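Local coordinates for NAD(P)H dehydrogenase (quinone) (PDB 1YDG), which catalyses the reduction of quinones to quinols by NADH or NADPH, as a homotetrameric flavoprotein that binds one FMN per monomer, at residues B[15-20]-B[53-58]. Sequence-based numbering, arbitrary orientation.
Sequences SSTGTG and DGQDAW. With SO4 (sulfate ion), chain J.
The indole of W58 lies with one face against S16, whose CB makes a CH-pi contact 3.9 Å from the centroid of the five-membered ring and almost on its normal. W58 has CG anti to its backbone nitrogen (chi1 -161°), which lays the ring alongside S16, with CD1 reaching S16 O. That oxygen also receives a CA-H...O contact from W58 CA, at 3.4 Å and nearly straight (169°). Serine suits this place because its side chain ends one atom beyond CB: CB rests over the ring while OG bonds to Y14 OH. W58 NE1 is satisfied by E45. An alanine in place of W58 would probably strip S16 of its aromatic cover and leave E45 without its indole N-H partner. Residues 15-18, with the first helical residues T19 and G20, form the phosphate-binding loop of the flavodoxin fold after strand 8-13, part of the FMN site. A sulfate, probably from the crystallisation liquor, occupies it, consistent with the place of the FMN phosphate. The backbone nitrogens of T17, T19 and G20 bond to it; a CB on G20 would crowd sulfate O4, and one on G18 (phi 99°) the preceding carbonyl oxygen. T17's branching serves both sides: OG1 donates to sulfate O1 (2.6 Å), CG2 lies 3.8 Å from Q55 OE1, and CB meets A57 CB at 4.0 Å. A water donates to A57 O (2.7 Å) and, weakly, to T17 O.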
ATOM      1  N   SER B  15      22.941   0.188  -0.673  1.00 13.98           N
ATOM      2  CA  SER B  15      23.346  -1.185  -0.387  1.00 14.69           C
ATOM      3  C   SER B  15      24.184  -1.209   0.893  1.00 14.99           C
ATOM      4  O   SER B  15      25.175  -0.467   1.003  1.00 15.00           O
ATOM      5  CB  SER B  15      24.150  -1.763  -1.561  1.00 14.86           C
ATOM      6  OG  SER B  15      24.432  -3.141  -1.341  1.00 16.81           O
ATOM      7  N   SER B  16      23.788  -2.037   1.869  1.00 14.80           N
ATOM      8  CA  SER B  16      24.644  -2.303   3.013  1.00 15.30           C
ATOM      9  C   SER B  16      25.646  -3.407   2.673  1.00 15.17           C
ATOM     10  O   SER B  16      26.856  -3.215   2.753  1.00 14.80           O
ATOM     11  CB  SER B  16      23.838  -2.752   4.230  1.00 15.36           C
ATOM     12  OG  SER B  16      22.926  -1.769   4.649  1.00 18.21           O
ATOM     13  N   THR B  17      25.122  -4.574   2.319  1.00 15.58           N
ATOM     14  CA  THR B  17      25.923  -5.798   2.275  1.00 15.85           C
ATOM     15  C   THR B  17      26.234  -6.302   0.871  1.00 15.96           C
ATOM     16  O   THR B  17      26.652  -7.447   0.700  1.00 15.76           O
ATOM     17  CB  THR B  17      25.265  -6.898   3.143  1.00 16.37           C
ATOM     18  OG1 THR B  17      23.865  -7.025   2.826  1.00 16.51           O
ATOM     19  CG2 THR B  17      25.400  -6.550   4.624  1.00 17.06           C
ATOM     20  N   GLY B  18      26.057  -5.450  -0.140  1.00 16.08           N
ATOM     21  CA  GLY B  18      26.439  -5.782  -1.515  1.00 15.68           C
ATOM     22  C   GLY B  18      25.374  -6.277  -2.496  1.00 15.55           C
ATOM     23  O   GLY B  18      25.615  -6.283  -3.702  1.00 16.20           O
ATOM     24  N   THR B  19      24.198  -6.673  -2.027  1.00 15.16           N
ATOM     25  CA  THR B  19      23.197  -7.195  -2.955  1.00 15.24           C
ATOM     26  C   THR B  19      22.673  -6.098  -3.892  1.00 15.05           C
ATOM     27  O   THR B  19      22.626  -6.293  -5.097  1.00 14.43           O
ATOM     28  CB  THR B  19      22.041  -7.911  -2.227  1.00 15.20           C
ATOM     29  OG1 THR B  19      22.574  -8.991  -1.467  1.00 16.76           O
ATOM     30  CG2 THR B  19      20.996  -8.476  -3.222  1.00 15.51           C
ATOM     31  N   GLY B  20      22.307  -4.941  -3.339  1.00 15.36           N
ATOM     32  CA  GLY B  20      21.855  -3.821  -4.166  1.00 15.22           C
ATOM     33  C   GLY B  20      22.907  -3.297  -5.126  1.00 15.43           C
ATOM     34  O   GLY B  20      22.583  -2.856  -6.221  1.00 15.57           O
ATOM     35  N   ASP B  53      31.051  -1.400  11.563  1.00 18.95           N
ATOM     36  CA  ASP B  53      32.104  -2.271  12.110  1.00 18.61           C
ATOM     37  C   ASP B  53      31.624  -3.623  12.676  1.00 18.29           C
ATOM     38  O   ASP B  53      32.434  -4.494  12.965  1.00 17.58           O
ATOM     39  CB  ASP B  53      32.816  -1.532  13.226  1.00 19.26           C
ATOM     40  CG  ASP B  53      33.823  -0.524  12.727  1.00 20.09           C
ATOM     41  OD1 ASP B  53      34.089  -0.429  11.503  1.00 20.54           O
ATOM     42  OD2 ASP B  53      34.356   0.184  13.594  1.00 22.52           O
ATOM     43  N   GLY B  54      30.318  -3.790  12.852  1.00 17.92           N
ATOM     44  CA  GLY B  54      29.759  -5.043  13.359  1.00 17.84           C
ATOM     45  C   GLY B  54      29.565  -6.142  12.328  1.00 17.58           C
ATOM     46  O   GLY B  54      29.302  -7.282  12.698  1.00 18.16           O
ATOM     47  N   GLN B  55      29.681  -5.816  11.038  1.00 17.57           N
ATOM     48  CA  GLN B  55      29.384  -6.767   9.973  1.00 17.44           C
ATOM     49  C   GLN B  55      30.426  -6.730   8.856  1.00 17.46           C
ATOM     50  O   GLN B  55      30.626  -5.689   8.210  1.00 17.43           O
ATOM     51  CB  GLN B  55      28.015  -6.469   9.364  1.00 17.54           C
ATOM     52  CG  GLN B  55      26.849  -6.557  10.300  1.00 18.64           C
ATOM     53  CD  GLN B  55      25.540  -6.181   9.625  1.00 18.78           C
ATOM     54  OE1 GLN B  55      25.287  -6.548   8.472  1.00 22.23           O
ATOM     55  NE2 GLN B  55      24.702  -5.460  10.343  1.00 19.99           N
ATOM     56  N   ASP B  56      31.050  -7.877   8.606  1.00 17.32           N
ATOM     57  CA  ASP B  56      32.046  -8.011   7.551  1.00 17.11           C
ATOM     58  C   ASP B  56      31.550  -7.597   6.168  1.00 16.43           C
ATOM     59  O   ASP B  56      32.247  -6.902   5.448  1.00 16.75           O
ATOM     60  CB  ASP B  56      32.517  -9.464   7.456  1.00 17.65           C
ATOM     61  CG  ASP B  56      33.430  -9.697   6.267  1.00 19.07           C
ATOM     62  OD1 ASP B  56      33.194 -10.692   5.534  1.00 23.19           O
ATOM     63  OD2 ASP B  56      34.367  -8.876   6.080  1.00 20.76           O
ATOM     64  N   ALA B  57      30.368  -8.059   5.775  1.00 16.56           N
ATOM     65  CA  ALA B  57      29.898  -7.805   4.402  1.00 16.25           C
ATOM     66  C   ALA B  57      29.547  -6.343   4.219  1.00 15.86           C
ATOM     67  O   ALA B  57      29.630  -5.842   3.112  1.00 15.47           O
ATOM     68  CB  ALA B  57      28.716  -8.711   4.031  1.00 16.60           C
ATOM     69  N   TRP B  58      29.187  -5.658   5.310  1.00 15.74           N
ATOM     70  CA  TRP B  58      28.896  -4.221   5.274  1.00 15.49           C
ATOM     71  C   TRP B  58      30.175  -3.403   5.106  1.00 15.80           C
ATOM     72  O   TRP B  58      30.277  -2.583   4.194  1.00 15.41           O
ATOM     73  CB  TRP B  58      28.143  -3.791   6.533  1.00 14.65           C
ATOM     74  CG  TRP B  58      27.409  -2.470   6.423  1.00 14.15           C
ATOM     75  CD1 TRP B  58      27.550  -1.505   5.452  1.00 13.36           C
ATOM     76  CD2 TRP B  58      26.445  -1.958   7.350  1.00 12.92           C
ATOM     77  NE1 TRP B  58      26.709  -0.450   5.711  1.00 12.18           N
ATOM     78  CE2 TRP B  58      26.030  -0.690   6.872  1.00 11.93           C
ATOM     79  CE3 TRP B  58      25.907  -2.435   8.544  1.00 13.67           C
ATOM     80  CZ2 TRP B  58      25.085   0.096   7.545  1.00 13.56           C
ATOM     81  CZ3 TRP B  58      24.950  -1.654   9.209  1.00 14.33           C
ATOM     82  CH2 TRP B  58      24.557  -0.401   8.705  1.00 13.78           C
TER
HETATM   83  S   SO4 J1303      22.042  -5.195   0.509  1.00 15.25           S
HETATM   84  O1  SO4 J1303      23.028  -6.276   0.448  1.00 17.63           O
HETATM   85  O2  SO4 J1303      20.703  -5.747   0.525  1.00 15.47           O
HETATM   86  O3  SO4 J1303      22.305  -4.433   1.730  1.00 15.48           O
HETATM   87  O4  SO4 J1303      22.160  -4.361  -0.679  1.00 14.55           O
HETATM   88  O   HOH W   1      30.011  -7.497   0.965  1.00 25.83           O